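Local coordinates for protein transferrin (Manduca sexta, PDB 6WB6) that carries iron in the insect, binding a single ferric ion per molecule together with a carbonate anion, at residues R89-I94 against W268-W273; V93-K98 against A219-I224; F249-V254 against G263-W268. All blocks are in the same frame, centred on the assembly; numbering follows the deposited sequence.

Contact 1: R89-I94 against W268-W273. With FE (Fe (III) ion), chain E; NAG (2-acetamido-2-deoxy-beta-D-glucopyranose), chain C.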
# COMPACT_ATOMS: atom_id res chain seq x y z
N ARG A 89 -5.35 8.92 -23.07
CA ARG A 89 -4.02 8.40 -22.87
C ARG A 89 -3.81 7.13 -23.69
O ARG A 89 -2.76 6.94 -24.32
CB ARG A 89 -3.77 8.12 -21.40
CG ARG A 89 -2.34 7.67 -21.13
CD ARG A 89 -2.14 7.60 -19.68
NE ARG A 89 -0.91 6.96 -19.26
CZ ARG A 89 -0.45 7.02 -18.02
NH1 ARG A 89 -1.16 7.68 -17.11
NH2 ARG A 89 0.68 6.40 -17.68
N TYR A 90 -4.76 6.21 -23.63
CA TYR A 90 -4.67 4.97 -24.45
C TYR A 90 -6.00 4.25 -24.49
O TYR A 90 -6.69 4.24 -23.55
CB TYR A 90 -3.60 3.93 -24.08
CG TYR A 90 -3.43 3.53 -22.65
CD1 TYR A 90 -4.33 2.68 -22.05
CD2 TYR A 90 -2.33 3.93 -21.92
CE1 TYR A 90 -4.16 2.26 -20.75
CE2 TYR A 90 -2.14 3.52 -20.63
CZ TYR A 90 -3.07 2.70 -20.05
OH TYR A 90 -2.92 2.29 -18.80
N GLU A 91 -6.29 3.73 -25.65
CA GLU A 91 -7.49 2.97 -25.88
C GLU A 91 -7.20 1.49 -25.69
O GLU A 91 -6.17 0.98 -26.15
CB GLU A 91 -8.01 3.20 -27.30
CG GLU A 91 -8.38 4.65 -27.54
CD GLU A 91 -8.41 4.94 -29.02
OE1 GLU A 91 -7.31 5.07 -29.60
OE2 GLU A 91 -9.52 4.95 -29.59
N ALA A 92 -8.13 0.83 -25.01
CA ALA A 92 -8.05 -0.60 -24.73
C ALA A 92 -8.63 -1.34 -25.91
O ALA A 92 -9.68 -0.96 -26.43
CB ALA A 92 -8.81 -0.95 -23.45
N VAL A 93 -7.95 -2.39 -26.35
CA VAL A 93 -8.41 -3.13 -27.50
C VAL A 93 -8.33 -4.61 -27.19
O VAL A 93 -7.63 -5.05 -26.27
CB VAL A 93 -7.62 -2.79 -28.80
CG1 VAL A 93 -7.90 -1.34 -29.20
CG2 VAL A 93 -6.18 -3.03 -28.65
N ILE A 94 -9.07 -5.37 -27.99
CA ILE A 94 -9.08 -6.82 -28.00
C ILE A 94 -8.50 -7.25 -29.35
O ILE A 94 -9.00 -6.83 -30.40
CB ILE A 94 -10.50 -7.39 -27.84
CG1 ILE A 94 -11.24 -6.75 -26.66
CG2 ILE A 94 -10.43 -8.91 -27.68
CD1 ILE A 94 -12.69 -7.13 -26.61
N TRP A 268 -13.42 -0.67 -26.41
CA TRP A 268 -14.53 -0.61 -25.47
C TRP A 268 -14.31 0.40 -24.35
O TRP A 268 -15.29 0.81 -23.70
CB TRP A 268 -14.84 -1.99 -24.87
CG TRP A 268 -13.69 -2.87 -24.46
CD1 TRP A 268 -12.36 -2.55 -24.38
CD2 TRP A 268 -13.79 -4.25 -24.08
NE1 TRP A 268 -11.64 -3.64 -23.98
CE2 TRP A 268 -12.49 -4.70 -23.78
CE3 TRP A 268 -14.85 -5.15 -23.96
CZ2 TRP A 268 -12.23 -6.00 -23.37
CZ3 TRP A 268 -14.59 -6.43 -23.55
CH2 TRP A 268 -13.28 -6.85 -23.26
N ALA A 269 -13.07 0.79 -24.08
CA ALA A 269 -12.81 1.84 -23.10
C ALA A 269 -11.41 2.37 -23.31
O ALA A 269 -10.57 1.72 -23.93
CB ALA A 269 -12.98 1.32 -21.67
N ALA A 270 -11.17 3.56 -22.74
CA ALA A 270 -9.86 4.18 -22.80
C ALA A 270 -9.44 4.65 -21.41
O ALA A 270 -10.27 4.97 -20.57
CB ALA A 270 -9.86 5.38 -23.75
N ARG A 271 -8.16 4.66 -21.16
CA ARG A 271 -7.65 5.36 -19.99
C ARG A 271 -7.54 6.84 -20.32
O ARG A 271 -6.83 7.21 -21.28
CB ARG A 271 -6.32 4.81 -19.57
CG ARG A 271 -5.82 5.37 -18.29
CD ARG A 271 -4.56 4.69 -17.95
NE ARG A 271 -4.06 5.08 -16.64
CZ ARG A 271 -2.92 4.63 -16.15
NH1 ARG A 271 -2.17 3.77 -16.84
NH2 ARG A 271 -2.52 5.05 -14.97
N PRO A 272 -8.25 7.72 -19.62
CA PRO A 272 -8.16 9.14 -19.92
C PRO A 272 -6.80 9.68 -19.51
O PRO A 272 -6.12 9.12 -18.65
CB PRO A 272 -9.27 9.77 -19.07
CG PRO A 272 -10.06 8.61 -18.51
CD PRO A 272 -9.09 7.49 -18.42
N TRP A 273 -6.41 10.76 -20.18
CA TRP A 273 -5.22 11.50 -19.79
C TRP A 273 -5.35 12.07 -18.40
O TRP A 273 -6.44 12.44 -17.96
CB TRP A 273 -4.98 12.68 -20.72
CG TRP A 273 -4.66 12.37 -22.14
CD1 TRP A 273 -5.43 12.64 -23.21
CD2 TRP A 273 -3.45 11.78 -22.64
NE1 TRP A 273 -4.79 12.25 -24.36
CE2 TRP A 273 -3.57 11.72 -24.04
CE3 TRP A 273 -2.29 11.29 -22.03
CZ2 TRP A 273 -2.57 11.19 -24.86
CZ3 TRP A 273 -1.29 10.75 -22.85
CH2 TRP A 273 -1.43 10.71 -24.25
FE FE E . -1.72 0.48 -18.61
C1 NAG C . -17.90 3.17 -24.72
C2 NAG C . -17.18 3.22 -26.06
C3 NAG C . -18.11 3.10 -27.27
C4 NAG C . -19.21 2.05 -27.09
C5 NAG C . -19.77 2.04 -25.67
C6 NAG C . -20.55 0.76 -25.44
C7 NAG C . -15.12 4.54 -25.84
C8 NAG C . -14.53 5.89 -26.14
N2 NAG C . -16.42 4.45 -26.13
O3 NAG C . -17.27 2.74 -28.38
O4 NAG C . -20.37 2.33 -27.89
O5 NAG C . -18.76 2.05 -24.66
O6 NAG C . -19.64 -0.30 -25.70
O7 NAG C . -14.44 3.62 -25.39
O HOH W 1 -3.98 8.47 -16.89
O HOH W 2 -8.83 -4.64 -23.86

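Contact 2: V93-K98 against A219-I224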
# COMPACT_ATOMS: atom_id res chain seq x y z
N VAL A 93 -7.95 -2.39 -26.35
CA VAL A 93 -8.41 -3.13 -27.50
C VAL A 93 -8.33 -4.61 -27.19
O VAL A 93 -7.63 -5.05 -26.27
CB VAL A 93 -7.62 -2.79 -28.80
CG1 VAL A 93 -7.90 -1.34 -29.20
CG2 VAL A 93 -6.18 -3.03 -28.65
N ILE A 94 -9.07 -5.37 -27.99
CA ILE A 94 -9.08 -6.82 -28.00
C ILE A 94 -8.50 -7.25 -29.35
O ILE A 94 -9.00 -6.83 -30.40
CB ILE A 94 -10.50 -7.39 -27.84
CG1 ILE A 94 -11.24 -6.75 -26.66
CG2 ILE A 94 -10.43 -8.91 -27.68
CD1 ILE A 94 -12.69 -7.13 -26.61
N VAL A 95 -7.45 -8.07 -29.34
CA VAL A 95 -6.75 -8.45 -30.58
C VAL A 95 -6.80 -9.97 -30.72
O VAL A 95 -6.43 -10.70 -29.80
CB VAL A 95 -5.31 -7.92 -30.61
CG1 VAL A 95 -4.61 -8.33 -31.92
CG2 VAL A 95 -5.25 -6.35 -30.42
N VAL A 96 -7.25 -10.43 -31.89
CA VAL A 96 -7.42 -11.84 -32.20
C VAL A 96 -6.75 -12.15 -33.54
O VAL A 96 -6.42 -11.25 -34.31
CB VAL A 96 -8.91 -12.24 -32.26
CG1 VAL A 96 -9.54 -12.10 -30.92
CG2 VAL A 96 -9.64 -11.38 -33.28
N HIS A 97 -6.57 -13.45 -33.81
CA HIS A 97 -6.16 -13.90 -35.13
C HIS A 97 -7.32 -13.70 -36.08
O HIS A 97 -8.47 -13.88 -35.69
CB HIS A 97 -5.74 -15.37 -35.11
CG HIS A 97 -4.49 -15.63 -34.33
ND1 HIS A 97 -4.49 -15.91 -32.98
CD2 HIS A 97 -3.19 -15.67 -34.72
CE1 HIS A 97 -3.25 -16.10 -32.57
NE2 HIS A 97 -2.44 -15.95 -33.60
N LYS A 98 -7.03 -13.33 -37.33
CA LYS A 98 -8.11 -12.99 -38.27
C LYS A 98 -9.08 -14.15 -38.46
O LYS A 98 -10.28 -13.92 -38.65
CB LYS A 98 -7.53 -12.58 -39.62
CG LYS A 98 -6.88 -13.68 -40.42
CD LYS A 98 -6.80 -13.28 -41.90
CE LYS A 98 -6.00 -14.27 -42.74
NZ LYS A 98 -5.95 -13.85 -44.18
N ALA A 219 -5.80 -11.18 -27.13
CA ALA A 219 -4.85 -10.34 -26.42
C ALA A 219 -5.60 -9.08 -26.02
O ALA A 219 -6.35 -8.53 -26.82
CB ALA A 219 -3.64 -9.97 -27.29
N PHE A 220 -5.46 -8.69 -24.76
CA PHE A 220 -5.99 -7.43 -24.27
C PHE A 220 -4.83 -6.45 -24.12
O PHE A 220 -3.95 -6.65 -23.28
CB PHE A 220 -6.73 -7.65 -22.95
CG PHE A 220 -7.87 -8.63 -23.05
CD1 PHE A 220 -9.07 -8.26 -23.61
CD2 PHE A 220 -7.73 -9.93 -22.61
CE1 PHE A 220 -10.12 -9.16 -23.71
CE2 PHE A 220 -8.79 -10.84 -22.71
CZ PHE A 220 -9.98 -10.45 -23.27
N THR A 221 -4.82 -5.41 -24.94
CA THR A 221 -3.72 -4.47 -24.89
C THR A 221 -4.24 -3.10 -25.34
O THR A 221 -5.44 -2.80 -25.24
CB THR A 221 -2.57 -5.06 -25.71
OG1 THR A 221 -1.45 -4.19 -25.65
CG2 THR A 221 -3.00 -5.31 -27.18
N LYS A 222 -3.33 -2.24 -25.80
CA LYS A 222 -3.72 -0.91 -26.24
C LYS A 222 -3.21 -0.67 -27.65
O LYS A 222 -2.32 -1.37 -28.15
CB LYS A 222 -3.22 0.20 -25.30
CG LYS A 222 -1.73 0.39 -25.22
CD LYS A 222 -1.36 1.59 -24.36
CE LYS A 222 0.10 1.56 -23.97
NZ LYS A 222 0.43 2.46 -22.81
N VAL A 223 -3.78 0.35 -28.28
CA VAL A 223 -3.64 0.54 -29.71
C VAL A 223 -2.20 0.78 -30.08
O VAL A 223 -1.67 0.22 -31.04
CB VAL A 223 -4.52 1.71 -30.17
CG1 VAL A 223 -4.17 2.13 -31.61
CG2 VAL A 223 -5.95 1.33 -30.02
N ILE A 224 -1.53 1.65 -29.32
CA ILE A 224 -0.24 2.15 -29.75
C ILE A 224 0.75 1.01 -29.81
O ILE A 224 1.56 0.92 -30.75
CB ILE A 224 0.22 3.30 -28.84
CG1 ILE A 224 1.51 3.90 -29.37
CG2 ILE A 224 0.40 2.84 -27.39
CD1 ILE A 224 1.85 5.26 -28.74

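Contact 3: F249-V254 against G263-W268. With NAG (2-acetamido-2-deoxy-beta-D-glucopyranose), chain C.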
# COMPACT_ATOMS: atom_id res chain seq x y z
N PHE A 249 -4.24 -10.39 -38.28
CA PHE A 249 -4.83 -10.10 -36.98
C PHE A 249 -5.93 -9.07 -37.16
O PHE A 249 -6.03 -8.41 -38.19
CB PHE A 249 -3.78 -9.60 -35.98
CG PHE A 249 -2.71 -10.59 -35.73
CD1 PHE A 249 -1.62 -10.68 -36.58
CD2 PHE A 249 -2.83 -11.49 -34.70
CE1 PHE A 249 -0.65 -11.60 -36.38
CE2 PHE A 249 -1.86 -12.43 -34.49
CZ PHE A 249 -0.77 -12.50 -35.35
N ARG A 250 -6.76 -8.95 -36.12
CA ARG A 250 -7.90 -8.07 -36.15
C ARG A 250 -8.20 -7.59 -34.74
O ARG A 250 -7.97 -8.30 -33.75
CB ARG A 250 -9.15 -8.77 -36.71
CG ARG A 250 -9.01 -9.30 -38.15
CD ARG A 250 -9.30 -8.24 -39.21
NE ARG A 250 -9.41 -8.85 -40.53
CZ ARG A 250 -8.38 -9.22 -41.29
NH1 ARG A 250 -7.14 -9.04 -40.88
NH2 ARG A 250 -8.60 -9.76 -42.48
N TYR A 251 -8.73 -6.38 -34.63
CA TYR A 251 -9.40 -6.02 -33.40
C TYR A 251 -10.73 -6.75 -33.37
O TYR A 251 -11.37 -6.92 -34.40
CB TYR A 251 -9.63 -4.52 -33.30
CG TYR A 251 -8.42 -3.65 -33.38
CD1 TYR A 251 -7.44 -3.68 -32.41
CD2 TYR A 251 -8.30 -2.73 -34.40
CE1 TYR A 251 -6.34 -2.86 -32.49
CE2 TYR A 251 -7.22 -1.90 -34.48
CZ TYR A 251 -6.24 -1.96 -33.53
OH TYR A 251 -5.17 -1.12 -33.65
N LEU A 252 -11.14 -7.17 -32.19
CA LEU A 252 -12.49 -7.65 -31.97
C LEU A 252 -13.27 -6.52 -31.31
O LEU A 252 -12.86 -6.00 -30.26
CB LEU A 252 -12.47 -8.91 -31.11
CG LEU A 252 -13.83 -9.49 -30.73
CD1 LEU A 252 -14.55 -10.09 -31.93
CD2 LEU A 252 -13.68 -10.55 -29.62
N CYS A 253 -14.37 -6.11 -31.95
CA CYS A 253 -15.19 -5.00 -31.49
C CYS A 253 -16.33 -5.48 -30.60
O CYS A 253 -16.72 -6.65 -30.63
CB CYS A 253 -15.73 -4.23 -32.70
SG CYS A 253 -14.47 -3.83 -33.95
N VAL A 254 -16.86 -4.57 -29.77
CA VAL A 254 -17.98 -4.95 -28.91
C VAL A 254 -19.13 -5.50 -29.75
O VAL A 254 -19.87 -6.38 -29.31
CB VAL A 254 -18.46 -3.77 -28.02
CG1 VAL A 254 -19.62 -4.22 -27.09
CG2 VAL A 254 -17.32 -3.24 -27.20
N GLY A 263 -6.93 0.01 -39.68
CA GLY A 263 -7.94 1.04 -39.59
C GLY A 263 -8.03 1.64 -38.19
O GLY A 263 -7.25 1.32 -37.29
N LYS A 264 -8.99 2.53 -38.03
CA LYS A 264 -9.27 3.05 -36.71
C LYS A 264 -9.74 1.92 -35.80
O LYS A 264 -10.64 1.16 -36.15
CB LYS A 264 -10.33 4.16 -36.82
CG LYS A 264 -10.69 4.87 -35.50
CD LYS A 264 -12.08 4.46 -34.99
CE LYS A 264 -12.94 5.66 -34.61
NZ LYS A 264 -12.40 6.36 -33.41
N ALA A 265 -9.11 1.80 -34.64
CA ALA A 265 -9.42 0.71 -33.72
C ALA A 265 -10.82 0.87 -33.14
O ALA A 265 -11.29 1.99 -32.90
CB ALA A 265 -8.37 0.66 -32.59
N CYS A 266 -11.52 -0.24 -32.95
CA CYS A 266 -12.70 -0.28 -32.11
C CYS A 266 -12.25 -0.66 -30.71
O CYS A 266 -11.50 -1.64 -30.54
CB CYS A 266 -13.71 -1.30 -32.61
SG CYS A 266 -13.01 -2.94 -32.84
N SER A 267 -12.71 0.10 -29.72
CA SER A 267 -12.19 0.08 -28.36
C SER A 267 -13.34 0.22 -27.40
O SER A 267 -14.18 1.10 -27.56
CB SER A 267 -11.17 1.20 -28.14
OG SER A 267 -10.86 1.37 -26.76
N TRP A 268 -13.42 -0.67 -26.41
CA TRP A 268 -14.53 -0.61 -25.47
C TRP A 268 -14.31 0.40 -24.35
O TRP A 268 -15.29 0.81 -23.70
CB TRP A 268 -14.84 -1.99 -24.87
CG TRP A 268 -13.69 -2.87 -24.46
CD1 TRP A 268 -12.36 -2.55 -24.38
CD2 TRP A 268 -13.79 -4.25 -24.08
NE1 TRP A 268 -11.64 -3.64 -23.98
CE2 TRP A 268 -12.49 -4.70 -23.78
CE3 TRP A 268 -14.85 -5.15 -23.96
CZ2 TRP A 268 -12.23 -6.00 -23.37
CZ3 TRP A 268 -14.59 -6.43 -23.55
CH2 TRP A 268 -13.28 -6.85 -23.26
C1 NAG C . -17.90 3.17 -24.72
C2 NAG C . -17.18 3.22 -26.06
C3 NAG C . -18.11 3.10 -27.27
C4 NAG C . -19.21 2.05 -27.09
C5 NAG C . -19.77 2.04 -25.67
C6 NAG C . -20.55 0.76 -25.44
C7 NAG C . -15.12 4.54 -25.84
C8 NAG C . -14.53 5.89 -26.14
N2 NAG C . -16.42 4.45 -26.13
O3 NAG C . -17.27 2.74 -28.38
O4 NAG C . -20.37 2.33 -27.89
O5 NAG C . -18.76 2.05 -24.66
O6 NAG C . -19.64 -0.30 -25.70
O7 NAG C . -14.44 3.62 -25.39
O HOH W 3 -5.22 1.13 -35.31
O HOH W 4 -11.01 -4.05 -29.71

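Contact 1: R89-I94 against W268-W273
Tyr90 presents one face of its ring to the aliphatic part of Arg271, whose CB lies 3.9 Å from the ring centroid, displaced toward the rim. The phenol oxygen does two jobs: Tyr90 OH binds the iron(III) ion at 2.2 Å and accepts a hydrogen bond from Arg271 NH1 at 2.6 Å. That donor reaches it nearly in the guanidinium plane, which stands at 78° to the phenol ring. A positive group so close to the oxygen probably helps to stabilise negative charge on it. Arg271 gets there as a fully extended chain, its CG trans to the backbone N (chi1 -173°).

The guanidinium groups of Arg89 and Arg271 are stacked, planes 13° apart, the two chains running side by side in the same direction. A water ties Arg89 NH1 to Pro272 O, and Arg89 CA sits squarely over the six-membered ring of Trp273, 3.3 Å from its centroid. The indole of Trp273 is held in turn by Ala86 O, which accepts from its NE1.

At the far end Ile94 CD1 lies over one face of the Trp268 six-membered ring in a CH-pi contact, 3.4 Å from the centroid, while a water in the indole plane joins Trp268 NE1 to Val93 O. Between these ends run backbone bonds: Arg271 N to Tyr90 O at 2.8 Å, Ala92 N to Ala269 O at 2.8 Å, and a longer one from Tyr90 N to Arg271 O. Two successive residues, Arg89 and Tyr90, stand opposite the single Arg271, which makes a classic beta bulge in an antiparallel pair. It lies at the transferrin iron site, where Tyr204 supplies a second phenolate-type ligand and Arg271 also lines a carbonate pocket.

Contact 2: V93-K98 against A219-I224
An antiparallel strand pair in the mixed sheet of the iron-binding half of the molecule brings 93-97 against 219-222. Two hydrogen-bonded pairs hold it. Val93 and Thr221 exchange bonds through Val93 N to Thr221 O at 2.8 Å and Thr221 N to Val93 O at 3.1 Å. Val95 and Ala219 do the same, Val95 N to Ala219 O being 2.8 Å. Between them, Ile94 and Phe220 form the non-hydrogen-bonded pair, and Phe220 CA makes a CA-H...O contact with Val93 O.

One face of the sheet carries Val93, Val95, Ala219 and Thr221. There the methyl of Thr221, CG2, reaches both valines, 4.1 Å from Val95 CG2 and 4.2 Å from Val93 CG2; its hydroxyl, trans to the backbone N (chi1 -178°), is hydrogen-bonded to Tyr204 O, the backbone of an iron ligand. Helix 203-213 packs on this face through Leu208 and Leu211. On the other face Ile94 runs alongside Phe220, with Ile94 CG1 and CG2 both 4.0 Å from Phe220 CE1.

Strand 219-222 runs straight into helix 223-229, with Lys222 at the N-cap position. Val223, in the first turn, sets its CG2 crosswise and tightly against Val93 CG1, 3.4 Å away, while the amine of Lys222 makes a cation-pi contact with the Tyr204 ring.

Contact 3: F249-V254 against G263-W268
A disulfide closes the short excursion between strand 249-252 and the loop 263-268: Cys253 SG and Cys266 SG are bonded at 2.0 Å, with a chi3 of -78°. Cys266 SG, set between its own backbone N and carbonyl carbon (chi1 53°), is directed at the 249-254 segment and so meets Cys253 SG. Cys266 SG also rests 3.8 Å from Tyr251 CB, so the sulfur bridge packs against the root of the tyrosine.

Tyr251, from the strand, turns one ring face to Ala265, whose CB is 3.7 Å from the ring centroid in a CH-pi contact shifted toward CE2. A water lying in the ring plane links the phenol to the loop, 2.8 Å from Tyr251 OH and 2.8 Å from Gly263 O. Strand 249-252 pairs with 90-97 along one side and 258-260 along the other; the disulfide, one residue past its end, ties the loop to it. Past the cystine, Val254 CG2 lies 3.6 Å from Trp268 CB, the two side chains crossing at about a right angle. The N-linked sugar is close by, its O7 being 3.3 Å from Ser267 O.

In the fold
All three contacts belong to one mixed sheet of the iron-binding half, with strand 90-97 at its heart: contact 1 pairs it with 269-271, contact 2 with 218-222, and strand 249-252 of contact 3 is another neighbour. The centres of contacts 1 and 2, and of 1 and 3, are about 11 Å apart; those of 2 and 3, about 7 Å. Contacts 1 and 2 share Val93 and Ile94, contacts 1 and 3 share Trp268. In sequence 219-224 precedes both segments of contact 3, which fall between the two segments of contact 1 apart from the shared Trp268. The sheet thus joins the iron ligand Tyr90 to the disulfide-tied, glycan-bordered loop.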